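Local coordinates for YerB protein (Bacillus subtilis, PDB 2PSB), which is of unknown function but is a putative membrane lipoprotein that interacts with the DNA helicase PcrA, at residues Ile277-Asp282 against Leu286-Gly291; Phe89-Asn94 against Trp270-Gly275; Asp119-Leu124 against Ser129-Ala134; Arg31-Val36 against Thr145-Ile150; Val197-Asp202 against Val226-Ile231. All coordinates share one frame; numbering follows the deposited sequence.

How the contacts relate
Contacts 3 and 4 lie together in the DUF3048 N-terminal domain, their centres about 10 Å apart, whereas contacts 1 and 5, about 16 Å apart, belong to the C-terminal one. Of the five, contact 2 is the one that joins the two: helix 87-94 comes from the first and strand 264-273 from the second, and that strand pairs with strand 276-281 of contact 1. Strand 54-59, paired with strand 293-298, links them as well. Along the chain, contact 4 opens first and contact 2 opens within it, so that the two cross; contacts 3 and 5 fall within the span of contact 2, which closes just before contact 1 opens. Contacts 1 and 3 lie farthest apart, about 34 Å between centres.

Contact 1. Residues Ile277-Asp282 against Leu286-Gly291; sequences IVPVKD and LPFVPG
Pro-279 turns its ring toward Leu-286 and Phe-288, and its CG is the atom that reaches both. From CG it is 4.1 Å to CE1 of Phe-288, the proline ring meeting the phenyl group at a slant. The same CG lies 3.6 Å from the carbonyl O of Leu-286. Leu-286 sits between two partners: its CB faces the proline, while CD1 runs along the base of Lys-281, 3.8 Å from CB of that residue. The lysine chain then bends at chi2 (46°) and leads its amino group away, toward a weak, long ion pair with Asp-269. Between the backbones, Leu-286 N donates to Pro-279 O over 2.9 Å in a nearly straight bond (173°), with the donor tilted from the carbonyl plane. Pro-279 has no N-H with which to return the bond. Leu-259 of strand 255-261 touches both Leu-286 and Phe-288. Such pairing is characteristic of a tight antiparallel beta-hairpin, here of strands 276-281 and 284-285, just where the second arm gives way to a loop.

Contact 2. Residues Phe89-Asn94 against Trp270-Gly275; sequences FVTLSN and WKQVNG
The backbone turn at Gly-275 comes up against helix 87-94 with its carbonyl O 3.9 Å from Thr-91 O, so the two acceptors face each other without bonding directly. A water instead links Gly-275 O to the next carbonyl of the helix, donating to Gly-275 O at 2.7 Å and to Leu-92 O at 3.1 Å. Gly-275 has a positive phi (75°), which favours glycine, and a CB on it would point at the helix, about 4.0 Å from C of Asn-94. The side chains add little. Gln-272 is extended from CA to CD and brings NE2 to 4.4 Å from CG2 of Thr-91, while NE2 makes a weak hydrogen bond to Leu-251 O. Thr-91 OG1 bonds back to Glu-87 O within its own helix, leaving the methyl group to meet the glutamine. Asn-274 and Gly-275, both with positive phi, have the backbone angles of a type I' turn, the compact two-residue connection of an antiparallel hairpin, formed here by strands 264-273 and 276-281.

Contact 3. Residues Asp119-Leu124 against Ser129-Ala134; sequences DYMNGL and SLFWRA
Met-121, present as selenomethionine, is where segment 119-124 first reaches Phe-131. Its CG lies anti to the backbone N (chi1 -174°), which sends the chain out to the rim of the ring: CG lies in the ring plane, and SE comes 3.7 Å from Phe-131 CE1. With SE 75° off the ring normal, this is a Met-aromatic contact made at the edge. Asn-122 turns its side chain away from the ring and occupies the N-cap position of helix 123-126; OD1 accepts from Gly-104 N and from Leu-124 N, although the placing of the latter nitrogen is less sure. Gly-123 follows, and its CA sits almost exactly above the ring centre, 3.4 Å from the centroid and 6° off the normal, as a CH-pi contact. A CB at this glycine would collide with Phe-131 CE2. Exchanging Phe-131 for an alanine would probably open a gap beneath Gly-123 and leave the selenium without its aromatic edge. His-103 meets the same ring edge-to-face. The contact is therefore apolar and buried, resting on dispersion and weak CH-pi attraction, and its closeness depends on a glycine at the start of the helix.

Contact 4. Residues Arg31-Val36 against Thr145-Ile150; sequences RPVAVV and TSYDYI
Val-33 holds CG1 anti to its backbone N (chi1 176°), and this rotation spreads its two methyls between two residues of the facing helix. CG1 meets CG2 of Ile-150 at 4.3 Å, and CG2 comes 4.2 Å from CE1 of Tyr-147. The tyrosine reaches back because its CG too is anti to N (chi1 179°), which swings the ring toward the strand, where the valine methyl approaches it obliquely. Beyond the ring, Tyr-147 OH donates to a water 3.0 Å away, and that water donates in turn to Arg-31 O, also at 3.0 Å, so a polar bridge continues the apolar contact. The start of the helix is fixed by Ser-146, whose OG accepts from Tyr-149 N at 3.1 Å as an N-cap. Arg-31 itself points elsewhere, with a salt bridge from NH2 to Asp-119 OD2. Through these residues, helix 147-157 packs on strand 33-37, which runs antiparallel to strand 65-71 and parallel to strand 99-102; Val-101 of the latter also touches Val-33.

Contact 5. Residues Val197-Asp202 against Val226-Ile231; sequences VEYNYD and VAMQNI
Tyr-199 meets Ile-231 from its CB onward: CB itself lies 4.1 Å from CD1 of the isoleucine, which then leans over one side of the ring. CG of the tyrosine is 3.8 Å from that same methyl, and CD2 is closer still, at 3.4 Å. On the other half of the ring, CD1 and CE1 lie beneath CG2 of Ile-231, which stands over the face as a CH-pi partner 4.0 Å from the centroid, offset toward the rim. CD2 and CE2 also border Met-228, a selenomethionine whose SE comes in at the edge, 3.9 Å from CD2 and 77° off the ring normal. The methionine gets there by bending at chi2 (-85°) and chi3, and its side chain crosses the tyrosine at about a right angle. At the tip, OH hydrogen-bonds to Asn-296 ND2 and Arg-210 NE, so the buried hydroxyl is satisfied. A leucine in place of Tyr-199 is likely to deprive Met-228 of its aromatic edge and leave Asn-296 and Arg-210 without that shared partner. Trp-294 of strand 293-298 touches both Tyr-199 and Met-228. Together they form a hydrophobic junction between sheets, with strand 196-202 of the six-stranded antiparallel sheet facing the start of strand 230-240.

Contact 1. Residues Ile277-Asp282 against Leu286-Gly291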
# COMPACT_ATOMS: atom_id res chain seq x y z
N ILE A 277 7.53 -2.63 8.71
CA ILE A 277 8.84 -2.25 8.19
C ILE A 277 9.15 -0.90 8.82
O ILE A 277 8.55 0.11 8.49
CB ILE A 277 8.81 -2.17 6.65
CG1 ILE A 277 8.43 -3.55 6.10
CG2 ILE A 277 10.15 -1.71 6.12
CD1 ILE A 277 8.14 -3.57 4.62
N VAL A 278 10.10 -0.90 9.74
CA VAL A 278 10.45 0.32 10.44
C VAL A 278 11.77 0.93 10.00
O VAL A 278 12.80 0.27 10.03
CB VAL A 278 10.55 0.06 11.97
CG1 VAL A 278 10.71 1.37 12.71
CG2 VAL A 278 9.33 -0.70 12.44
N PRO A 279 11.75 2.20 9.57
CA PRO A 279 12.98 2.86 9.13
C PRO A 279 13.80 3.17 10.40
O PRO A 279 13.27 3.74 11.35
CB PRO A 279 12.48 4.13 8.44
CG PRO A 279 11.21 4.45 9.24
CD PRO A 279 10.58 3.09 9.43
N VAL A 280 15.06 2.76 10.42
CA VAL A 280 15.89 3.00 11.60
C VAL A 280 17.26 3.51 11.20
O VAL A 280 17.87 3.01 10.26
CB VAL A 280 16.06 1.72 12.44
CG1 VAL A 280 14.70 1.22 12.92
CG2 VAL A 280 16.75 0.65 11.62
N LYS A 281 17.74 4.52 11.91
CA LYS A 281 19.03 5.09 11.61
C LYS A 281 19.77 5.49 12.87
O LYS A 281 19.23 6.17 13.74
CB LYS A 281 18.87 6.30 10.67
CG LYS A 281 20.14 6.61 9.88
CD LYS A 281 20.73 5.33 9.29
CE LYS A 281 22.04 5.57 8.56
NZ LYS A 281 22.77 4.30 8.30
N ASP A 282 21.02 5.04 12.95
CA ASP A 282 21.90 5.30 14.08
C ASP A 282 21.34 4.74 15.36
O ASP A 282 21.44 5.35 16.42
CB ASP A 282 22.16 6.80 14.24
CG ASP A 282 22.71 7.43 12.97
OD1 ASP A 282 23.42 6.72 12.22
OD2 ASP A 282 22.44 8.62 12.73
N LEU A 286 13.20 6.23 12.82
CA LEU A 286 13.00 7.53 12.21
C LEU A 286 11.49 7.73 12.22
O LEU A 286 10.75 6.82 11.85
CB LEU A 286 13.53 7.53 10.78
CG LEU A 286 15.06 7.59 10.69
CD1 LEU A 286 15.51 7.26 9.28
CD2 LEU A 286 15.52 8.98 11.11
N PRO A 287 11.00 8.90 12.66
CA PRO A 287 9.55 9.10 12.67
C PRO A 287 9.01 9.55 11.30
O PRO A 287 9.78 9.93 10.41
CB PRO A 287 9.36 10.17 13.73
CG PRO A 287 10.56 11.03 13.52
CD PRO A 287 11.68 10.01 13.35
N PHE A 288 7.69 9.50 11.13
CA PHE A 288 7.04 9.95 9.90
C PHE A 288 6.37 11.28 10.18
O PHE A 288 6.03 11.59 11.33
CB PHE A 288 5.93 8.99 9.44
CG PHE A 288 6.41 7.67 8.90
CD1 PHE A 288 7.54 7.59 8.08
CD2 PHE A 288 5.70 6.51 9.17
CE1 PHE A 288 7.95 6.35 7.55
CE2 PHE A 288 6.10 5.27 8.64
CZ PHE A 288 7.22 5.20 7.83
N VAL A 289 6.16 12.05 9.12
CA VAL A 289 5.48 13.34 9.18
C VAL A 289 3.98 13.02 9.20
O VAL A 289 3.52 12.19 8.42
CB VAL A 289 5.76 14.19 7.91
CG1 VAL A 289 4.74 15.33 7.81
CG2 VAL A 289 7.18 14.74 7.93
N PRO A 290 3.20 13.67 10.07
CA PRO A 290 1.76 13.36 10.07
C PRO A 290 1.15 13.42 8.66
O PRO A 290 1.39 14.36 7.91
CB PRO A 290 1.18 14.41 11.00
CG PRO A 290 2.30 14.69 11.96
CD PRO A 290 3.52 14.71 11.06
N GLY A 291 0.36 12.41 8.29
CA GLY A 291 -0.26 12.40 6.98
C GLY A 291 -0.17 11.07 6.26
O GLY A 291 0.07 10.04 6.88

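Contact 2. Residues Phe89-Asn94 against Trp270-Gly275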
# COMPACT_ATOMS: atom_id res chain seq x y z
N PHE A 89 2.15 -9.46 0.75
CA PHE A 89 1.04 -8.56 1.05
C PHE A 89 0.27 -9.02 2.30
O PHE A 89 -0.19 -8.20 3.09
CB PHE A 89 0.09 -8.45 -0.16
CG PHE A 89 0.62 -7.60 -1.27
CD1 PHE A 89 1.06 -6.30 -1.01
CD2 PHE A 89 0.69 -8.08 -2.58
CE1 PHE A 89 1.56 -5.49 -2.04
CE2 PHE A 89 1.19 -7.29 -3.61
CZ PHE A 89 1.63 -5.99 -3.34
N VAL A 90 0.14 -10.32 2.47
CA VAL A 90 -0.55 -10.84 3.64
C VAL A 90 0.25 -10.40 4.86
O VAL A 90 -0.30 -9.92 5.85
CB VAL A 90 -0.62 -12.39 3.63
CG1 VAL A 90 -1.22 -12.89 4.93
CG2 VAL A 90 -1.46 -12.86 2.45
N THR A 91 1.56 -10.55 4.77
CA THR A 91 2.48 -10.19 5.84
C THR A 91 2.40 -8.69 6.17
O THR A 91 2.43 -8.30 7.34
CB THR A 91 3.93 -10.54 5.44
OG1 THR A 91 4.00 -11.93 5.10
CG2 THR A 91 4.90 -10.24 6.57
N LEU A 92 2.31 -7.87 5.13
CA LEU A 92 2.24 -6.42 5.30
C LEU A 92 0.91 -6.03 5.93
O LEU A 92 0.86 -5.19 6.83
CB LEU A 92 2.41 -5.73 3.95
CG LEU A 92 3.79 -5.91 3.30
CD1 LEU A 92 3.76 -5.41 1.86
CD2 LEU A 92 4.83 -5.17 4.12
N SER A 93 -0.17 -6.64 5.46
CA SER A 93 -1.50 -6.37 5.99
C SER A 93 -1.52 -6.66 7.48
O SER A 93 -2.06 -5.88 8.27
CB SER A 93 -2.54 -7.24 5.29
OG SER A 93 -3.83 -6.97 5.79
N ASN A 94 -0.92 -7.78 7.86
CA ASN A 94 -0.87 -8.23 9.25
C ASN A 94 -0.16 -7.28 10.20
O ASN A 94 -0.38 -7.32 11.40
CB ASN A 94 -0.23 -9.62 9.32
CG ASN A 94 -1.21 -10.73 9.01
OD1 ASN A 94 -0.81 -11.87 8.78
ND2 ASN A 94 -2.49 -10.41 9.01
N TRP A 270 16.25 -0.40 7.65
CA TRP A 270 14.91 -0.76 8.07
C TRP A 270 14.92 -2.15 8.69
O TRP A 270 15.64 -3.04 8.23
CB TRP A 270 13.93 -0.74 6.88
CG TRP A 270 14.20 -1.76 5.83
CD1 TRP A 270 14.94 -1.59 4.69
CD2 TRP A 270 13.78 -3.13 5.82
NE1 TRP A 270 15.01 -2.77 3.99
CE2 TRP A 270 14.31 -3.73 4.66
CE3 TRP A 270 13.01 -3.91 6.69
CZ2 TRP A 270 14.09 -5.08 4.35
CZ3 TRP A 270 12.79 -5.25 6.38
CH2 TRP A 270 13.33 -5.82 5.22
N LYS A 271 14.15 -2.30 9.75
CA LYS A 271 14.04 -3.58 10.44
C LYS A 271 12.55 -3.86 10.52
O LYS A 271 11.73 -2.94 10.36
CB LYS A 271 14.58 -3.50 11.87
CG LYS A 271 16.10 -3.42 12.03
CD LYS A 271 16.45 -3.31 13.52
CE LYS A 271 17.93 -3.00 13.77
NZ LYS A 271 18.84 -4.12 13.42
N GLN A 272 12.20 -5.12 10.75
CA GLN A 272 10.81 -5.46 10.90
C GLN A 272 10.57 -5.48 12.40
O GLN A 272 11.32 -6.10 13.14
CB GLN A 272 10.51 -6.85 10.34
CG GLN A 272 9.01 -7.13 10.26
CD GLN A 272 8.70 -8.57 9.90
OE1 GLN A 272 8.57 -9.43 10.77
NE2 GLN A 272 8.59 -8.84 8.61
N VAL A 273 9.54 -4.77 12.84
CA VAL A 273 9.19 -4.72 14.25
C VAL A 273 7.69 -4.98 14.33
O VAL A 273 6.88 -4.17 13.90
CB VAL A 273 9.50 -3.34 14.86
CG1 VAL A 273 9.25 -3.38 16.35
CG2 VAL A 273 10.94 -2.96 14.57
N ASN A 274 7.35 -6.15 14.85
CA ASN A 274 5.96 -6.56 14.97
C ASN A 274 5.18 -6.48 13.66
O ASN A 274 4.11 -5.88 13.61
CB ASN A 274 5.26 -5.73 16.05
CG ASN A 274 5.88 -5.92 17.41
OD1 ASN A 274 6.17 -7.05 17.82
ND2 ASN A 274 6.08 -4.83 18.14
N GLY A 275 5.73 -7.10 12.62
CA GLY A 275 5.08 -7.12 11.31
C GLY A 275 5.12 -5.84 10.51
O GLY A 275 4.47 -5.73 9.47
O HOH W 1 3.55 -4.00 7.66

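Contact 3. Residues Asp119-Leu124 against Ser129-Ala134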
# COMPACT_ATOMS: atom_id res chain seq x y z
N ASP A 119 -7.97 -12.55 8.67
CA ASP A 119 -9.38 -12.46 8.30
C ASP A 119 -9.40 -11.87 6.90
O ASP A 119 -9.04 -10.71 6.71
CB ASP A 119 -10.15 -11.53 9.24
CG ASP A 119 -10.24 -12.06 10.66
OD1 ASP A 119 -10.49 -13.27 10.82
OD2 ASP A 119 -10.06 -11.26 11.60
N TYR A 120 -9.80 -12.67 5.92
CA TYR A 120 -9.82 -12.20 4.54
C TYR A 120 -11.17 -12.19 3.84
O TYR A 120 -12.16 -12.75 4.32
CB TYR A 120 -8.83 -12.99 3.69
CG TYR A 120 -9.12 -14.48 3.56
CD1 TYR A 120 -8.87 -15.36 4.61
CD2 TYR A 120 -9.59 -15.01 2.35
CE1 TYR A 120 -9.07 -16.74 4.47
CE2 TYR A 120 -9.80 -16.39 2.20
CZ TYR A 120 -9.53 -17.24 3.26
OH TYR A 120 -9.69 -18.61 3.11
N MSE A 121 -11.18 -11.53 2.69
CA MSE A 121 -12.34 -11.42 1.83
C MSE A 121 -11.81 -11.65 0.42
O MSE A 121 -11.05 -10.83 -0.12
CB MSE A 121 -12.94 -10.02 1.93
CG MSE A 121 -14.24 -9.86 1.19
SE MSE A 121 -14.73 -8.03 1.06
CE MSE A 121 -15.05 -7.75 2.94
N ASN A 122 -12.19 -12.78 -0.17
CA ASN A 122 -11.73 -13.16 -1.50
C ASN A 122 -12.79 -12.85 -2.55
O ASN A 122 -13.93 -13.32 -2.48
CB ASN A 122 -11.40 -14.66 -1.53
CG ASN A 122 -10.48 -15.03 -2.67
OD1 ASN A 122 -10.51 -14.42 -3.75
ND2 ASN A 122 -9.65 -16.04 -2.45
N GLY A 123 -12.39 -12.05 -3.53
CA GLY A 123 -13.30 -11.68 -4.59
C GLY A 123 -13.89 -12.92 -5.21
O GLY A 123 -14.98 -12.89 -5.77
N LEU A 124 -13.16 -14.03 -5.12
CA LEU A 124 -13.64 -15.28 -5.69
C LEU A 124 -14.99 -15.68 -5.07
O LEU A 124 -15.91 -16.09 -5.78
CB LEU A 124 -12.63 -16.41 -5.45
CG LEU A 124 -11.19 -16.30 -5.97
CD1 LEU A 124 -10.48 -17.64 -5.74
CD2 LEU A 124 -11.17 -15.96 -7.44
N SER A 129 -21.75 -10.26 -5.82
CA SER A 129 -22.52 -9.65 -4.75
C SER A 129 -21.76 -8.52 -4.07
O SER A 129 -21.94 -7.35 -4.43
CB SER A 129 -22.95 -10.71 -3.72
OG SER A 129 -21.88 -11.55 -3.32
N LEU A 130 -20.91 -8.85 -3.11
CA LEU A 130 -20.15 -7.85 -2.39
C LEU A 130 -18.99 -7.28 -3.23
O LEU A 130 -18.41 -6.26 -2.88
CB LEU A 130 -19.66 -8.44 -1.06
CG LEU A 130 -20.82 -9.03 -0.24
CD1 LEU A 130 -20.32 -9.44 1.12
CD2 LEU A 130 -21.94 -8.00 -0.09
N PHE A 131 -18.69 -7.96 -4.33
CA PHE A 131 -17.68 -7.55 -5.30
C PHE A 131 -18.46 -7.35 -6.61
O PHE A 131 -19.32 -8.18 -6.95
CB PHE A 131 -16.65 -8.66 -5.53
CG PHE A 131 -15.39 -8.52 -4.71
CD1 PHE A 131 -15.40 -8.74 -3.33
CD2 PHE A 131 -14.18 -8.21 -5.33
CE1 PHE A 131 -14.22 -8.66 -2.58
CE2 PHE A 131 -13.00 -8.12 -4.59
CZ PHE A 131 -13.03 -8.34 -3.21
N TRP A 132 -18.20 -6.28 -7.34
CA TRP A 132 -18.90 -6.06 -8.60
C TRP A 132 -17.94 -5.88 -9.76
O TRP A 132 -16.73 -5.69 -9.56
CB TRP A 132 -19.87 -4.87 -8.49
CG TRP A 132 -19.22 -3.51 -8.46
CD1 TRP A 132 -18.84 -2.75 -9.53
CD2 TRP A 132 -18.99 -2.72 -7.29
NE1 TRP A 132 -18.40 -1.52 -9.10
CE2 TRP A 132 -18.47 -1.47 -7.73
CE3 TRP A 132 -19.15 -2.93 -5.92
CZ2 TRP A 132 -18.14 -0.45 -6.84
CZ3 TRP A 132 -18.83 -1.92 -5.04
CH2 TRP A 132 -18.32 -0.69 -5.50
N ARG A 133 -18.48 -5.94 -10.97
CA ARG A 133 -17.71 -5.80 -12.21
C ARG A 133 -18.05 -4.49 -12.92
O ARG A 133 -19.19 -4.25 -13.29
CB ARG A 133 -18.01 -6.97 -13.15
CG ARG A 133 -16.96 -8.08 -13.21
CD ARG A 133 -16.55 -8.52 -11.84
NE ARG A 133 -15.91 -9.84 -11.78
CZ ARG A 133 -14.72 -10.15 -12.29
NH1 ARG A 133 -14.00 -9.25 -12.95
NH2 ARG A 133 -14.24 -11.37 -12.10
N ALA A 134 -17.04 -3.65 -13.11
CA ALA A 134 -17.23 -2.38 -13.79
C ALA A 134 -17.45 -2.60 -15.29
O ALA A 134 -16.79 -3.45 -15.90
CB ALA A 134 -16.02 -1.49 -13.55

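Contact 4. Residues Arg31-Val36 against Thr145-Ile150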
# COMPACT_ATOMS: atom_id res chain seq x y z
N ARG A 31 -11.22 -0.85 12.80
CA ARG A 31 -10.20 -1.79 12.39
C ARG A 31 -9.67 -1.48 10.99
O ARG A 31 -10.44 -1.14 10.09
CB ARG A 31 -10.77 -3.21 12.40
CG ARG A 31 -9.75 -4.27 12.11
CD ARG A 31 -10.34 -5.64 12.26
NE ARG A 31 -9.34 -6.68 12.02
CZ ARG A 31 -9.61 -7.97 11.97
NH1 ARG A 31 -10.86 -8.38 12.15
NH2 ARG A 31 -8.64 -8.85 11.75
N PRO A 32 -8.35 -1.57 10.80
CA PRO A 32 -7.75 -1.30 9.49
C PRO A 32 -8.26 -2.27 8.42
O PRO A 32 -8.52 -3.44 8.71
CB PRO A 32 -6.25 -1.48 9.74
CG PRO A 32 -6.11 -1.09 11.18
CD PRO A 32 -7.30 -1.79 11.81
N VAL A 33 -8.42 -1.76 7.21
CA VAL A 33 -8.84 -2.56 6.06
C VAL A 33 -7.72 -2.41 5.02
O VAL A 33 -7.42 -1.31 4.57
CB VAL A 33 -10.19 -2.04 5.47
CG1 VAL A 33 -10.56 -2.83 4.21
CG2 VAL A 33 -11.31 -2.21 6.51
N ALA A 34 -7.09 -3.53 4.68
CA ALA A 34 -5.99 -3.57 3.70
C ALA A 34 -6.47 -4.20 2.39
O ALA A 34 -6.77 -5.39 2.34
CB ALA A 34 -4.81 -4.38 4.26
N VAL A 35 -6.51 -3.40 1.33
CA VAL A 35 -6.97 -3.89 0.04
C VAL A 35 -5.85 -4.04 -0.99
O VAL A 35 -5.03 -3.13 -1.18
CB VAL A 35 -8.03 -2.93 -0.57
CG1 VAL A 35 -8.66 -3.57 -1.78
CG2 VAL A 35 -9.08 -2.56 0.47
N VAL A 36 -5.81 -5.19 -1.65
CA VAL A 36 -4.81 -5.41 -2.70
C VAL A 36 -5.36 -4.71 -3.93
O VAL A 36 -6.39 -5.10 -4.46
CB VAL A 36 -4.63 -6.88 -3.02
CG1 VAL A 36 -3.82 -7.02 -4.31
CG2 VAL A 36 -3.93 -7.58 -1.87
N THR A 145 -15.12 -3.30 -5.06
CA THR A 145 -15.97 -3.50 -3.90
C THR A 145 -16.07 -2.14 -3.23
O THR A 145 -15.62 -1.14 -3.80
CB THR A 145 -15.42 -4.52 -2.89
OG1 THR A 145 -16.38 -4.69 -1.84
CG2 THR A 145 -14.11 -4.04 -2.29
N SER A 146 -16.65 -2.09 -2.03
CA SER A 146 -16.81 -0.83 -1.31
C SER A 146 -16.71 -1.09 0.18
O SER A 146 -16.88 -2.22 0.61
CB SER A 146 -18.18 -0.21 -1.63
OG SER A 146 -19.23 -0.99 -1.07
N TYR A 147 -16.44 -0.05 0.96
CA TYR A 147 -16.35 -0.24 2.40
C TYR A 147 -17.68 -0.78 2.94
O TYR A 147 -17.70 -1.61 3.84
CB TYR A 147 -16.00 1.07 3.12
CG TYR A 147 -15.91 0.90 4.63
CD1 TYR A 147 -15.18 -0.15 5.17
CD2 TYR A 147 -16.56 1.78 5.50
CE1 TYR A 147 -15.08 -0.33 6.54
CE2 TYR A 147 -16.46 1.62 6.89
CZ TYR A 147 -15.71 0.56 7.40
OH TYR A 147 -15.56 0.37 8.76
N ASP A 148 -18.78 -0.31 2.38
CA ASP A 148 -20.10 -0.78 2.80
C ASP A 148 -20.23 -2.28 2.54
O ASP A 148 -20.70 -3.02 3.40
CB ASP A 148 -21.20 -0.03 2.06
CG ASP A 148 -22.57 -0.24 2.67
OD1 ASP A 148 -22.82 0.31 3.77
OD2 ASP A 148 -23.39 -0.97 2.08
N TYR A 149 -19.79 -2.74 1.37
CA TYR A 149 -19.87 -4.16 1.05
C TYR A 149 -18.85 -4.95 1.86
O TYR A 149 -19.08 -6.11 2.22
CB TYR A 149 -19.63 -4.40 -0.44
CG TYR A 149 -20.79 -3.96 -1.32
CD1 TYR A 149 -21.98 -3.50 -0.75
CD2 TYR A 149 -20.71 -4.05 -2.70
CE1 TYR A 149 -23.07 -3.14 -1.55
CE2 TYR A 149 -21.79 -3.69 -3.51
CZ TYR A 149 -22.97 -3.23 -2.93
OH TYR A 149 -24.04 -2.89 -3.72
N ILE A 150 -17.72 -4.33 2.14
CA ILE A 150 -16.68 -4.99 2.92
C ILE A 150 -17.21 -5.24 4.33
O ILE A 150 -16.93 -6.27 4.93
CB ILE A 150 -15.42 -4.12 2.96
CG1 ILE A 150 -14.87 -3.98 1.54
CG2 ILE A 150 -14.40 -4.73 3.93
CD1 ILE A 150 -13.87 -2.85 1.36
O HOH W 2 -13.47 -1.38 10.10

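Contact 5. Residues Val197-Asp202 against Val226-Ile231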
# COMPACT_ATOMS: atom_id res chain seq x y z
N VAL A 197 8.00 5.41 -11.77
CA VAL A 197 7.23 6.11 -10.74
C VAL A 197 8.03 7.33 -10.30
O VAL A 197 9.24 7.26 -10.11
CB VAL A 197 6.97 5.18 -9.52
CG1 VAL A 197 6.21 5.93 -8.44
CG2 VAL A 197 6.17 3.95 -9.95
N GLU A 198 7.35 8.46 -10.13
CA GLU A 198 8.04 9.68 -9.72
C GLU A 198 7.26 10.38 -8.62
O GLU A 198 6.03 10.38 -8.62
CB GLU A 198 8.19 10.64 -10.92
CG GLU A 198 8.34 9.93 -12.27
CD GLU A 198 8.48 10.90 -13.43
OE1 GLU A 198 8.19 10.51 -14.59
OE2 GLU A 198 8.89 12.06 -13.20
N TYR A 199 7.98 10.97 -7.67
CA TYR A 199 7.34 11.69 -6.58
C TYR A 199 7.92 13.10 -6.59
O TYR A 199 9.14 13.29 -6.50
CB TYR A 199 7.60 10.99 -5.23
CG TYR A 199 6.98 9.60 -5.13
CD1 TYR A 199 7.72 8.47 -5.47
CD2 TYR A 199 5.66 9.43 -4.74
CE1 TYR A 199 7.15 7.19 -5.42
CE2 TYR A 199 5.07 8.15 -4.68
CZ TYR A 199 5.83 7.05 -5.03
OH TYR A 199 5.26 5.80 -5.00
N ASN A 200 7.04 14.08 -6.71
CA ASN A 200 7.47 15.47 -6.76
C ASN A 200 6.92 16.24 -5.59
O ASN A 200 5.71 16.31 -5.38
CB ASN A 200 7.01 16.08 -8.09
CG ASN A 200 7.38 15.21 -9.28
OD1 ASN A 200 6.52 14.83 -10.08
ND2 ASN A 200 8.66 14.87 -9.40
N TYR A 201 7.82 16.83 -4.81
CA TYR A 201 7.45 17.60 -3.64
C TYR A 201 6.90 18.97 -4.04
O TYR A 201 7.41 19.62 -4.96
CB TYR A 201 8.65 17.77 -2.72
CG TYR A 201 8.30 18.34 -1.36
CD1 TYR A 201 7.42 17.66 -0.52
CD2 TYR A 201 8.85 19.55 -0.91
CE1 TYR A 201 7.08 18.17 0.74
CE2 TYR A 201 8.52 20.06 0.36
CZ TYR A 201 7.64 19.36 1.17
OH TYR A 201 7.29 19.86 2.41
N ASP A 202 5.87 19.41 -3.34
CA ASP A 202 5.25 20.69 -3.60
C ASP A 202 5.50 21.60 -2.40
O ASP A 202 4.75 21.58 -1.42
CB ASP A 202 3.75 20.53 -3.82
CG ASP A 202 3.10 21.78 -4.35
OD1 ASP A 202 2.77 21.81 -5.55
OD2 ASP A 202 2.93 22.75 -3.58
N VAL A 226 -3.53 12.29 -5.91
CA VAL A 226 -3.36 11.82 -4.54
C VAL A 226 -2.17 12.57 -3.96
O VAL A 226 -1.29 13.03 -4.69
CB VAL A 226 -3.10 10.28 -4.49
CG1 VAL A 226 -3.01 9.81 -3.03
CG2 VAL A 226 -4.23 9.53 -5.20
N ALA A 227 -2.15 12.72 -2.64
CA ALA A 227 -1.05 13.42 -1.99
C ALA A 227 -0.63 12.70 -0.72
O ALA A 227 -1.47 12.25 0.06
CB ALA A 227 -1.46 14.87 -1.68
N MSE A 228 0.67 12.59 -0.52
CA MSE A 228 1.18 11.93 0.67
C MSE A 228 2.30 12.79 1.27
O MSE A 228 2.80 13.71 0.62
CB MSE A 228 1.67 10.51 0.34
CG MSE A 228 2.89 10.39 -0.56
SE MSE A 228 2.64 10.42 -2.50
CE MSE A 228 0.78 9.89 -2.67
N GLN A 229 2.65 12.53 2.53
CA GLN A 229 3.67 13.31 3.20
C GLN A 229 4.96 12.57 3.49
O GLN A 229 5.88 13.14 4.07
CB GLN A 229 3.10 13.89 4.50
CG GLN A 229 2.17 15.09 4.30
CD GLN A 229 0.81 14.72 3.73
OE1 GLN A 229 0.09 15.58 3.22
NE2 GLN A 229 0.45 13.44 3.82
N ASN A 230 5.02 11.29 3.10
CA ASN A 230 6.22 10.48 3.31
C ASN A 230 6.43 9.48 2.17
O ASN A 230 5.48 8.82 1.74
CB ASN A 230 6.15 9.67 4.62
CG ASN A 230 5.69 10.50 5.82
OD1 ASN A 230 4.51 10.78 5.97
ND2 ASN A 230 6.63 10.88 6.67
N ILE A 231 7.65 9.40 1.66
CA ILE A 231 7.98 8.44 0.62
C ILE A 231 9.06 7.57 1.27
O ILE A 231 10.15 8.05 1.62
CB ILE A 231 8.57 9.06 -0.67
CG1 ILE A 231 7.77 10.31 -1.11
CG2 ILE A 231 8.57 8.01 -1.77
CD1 ILE A 231 6.31 10.08 -1.42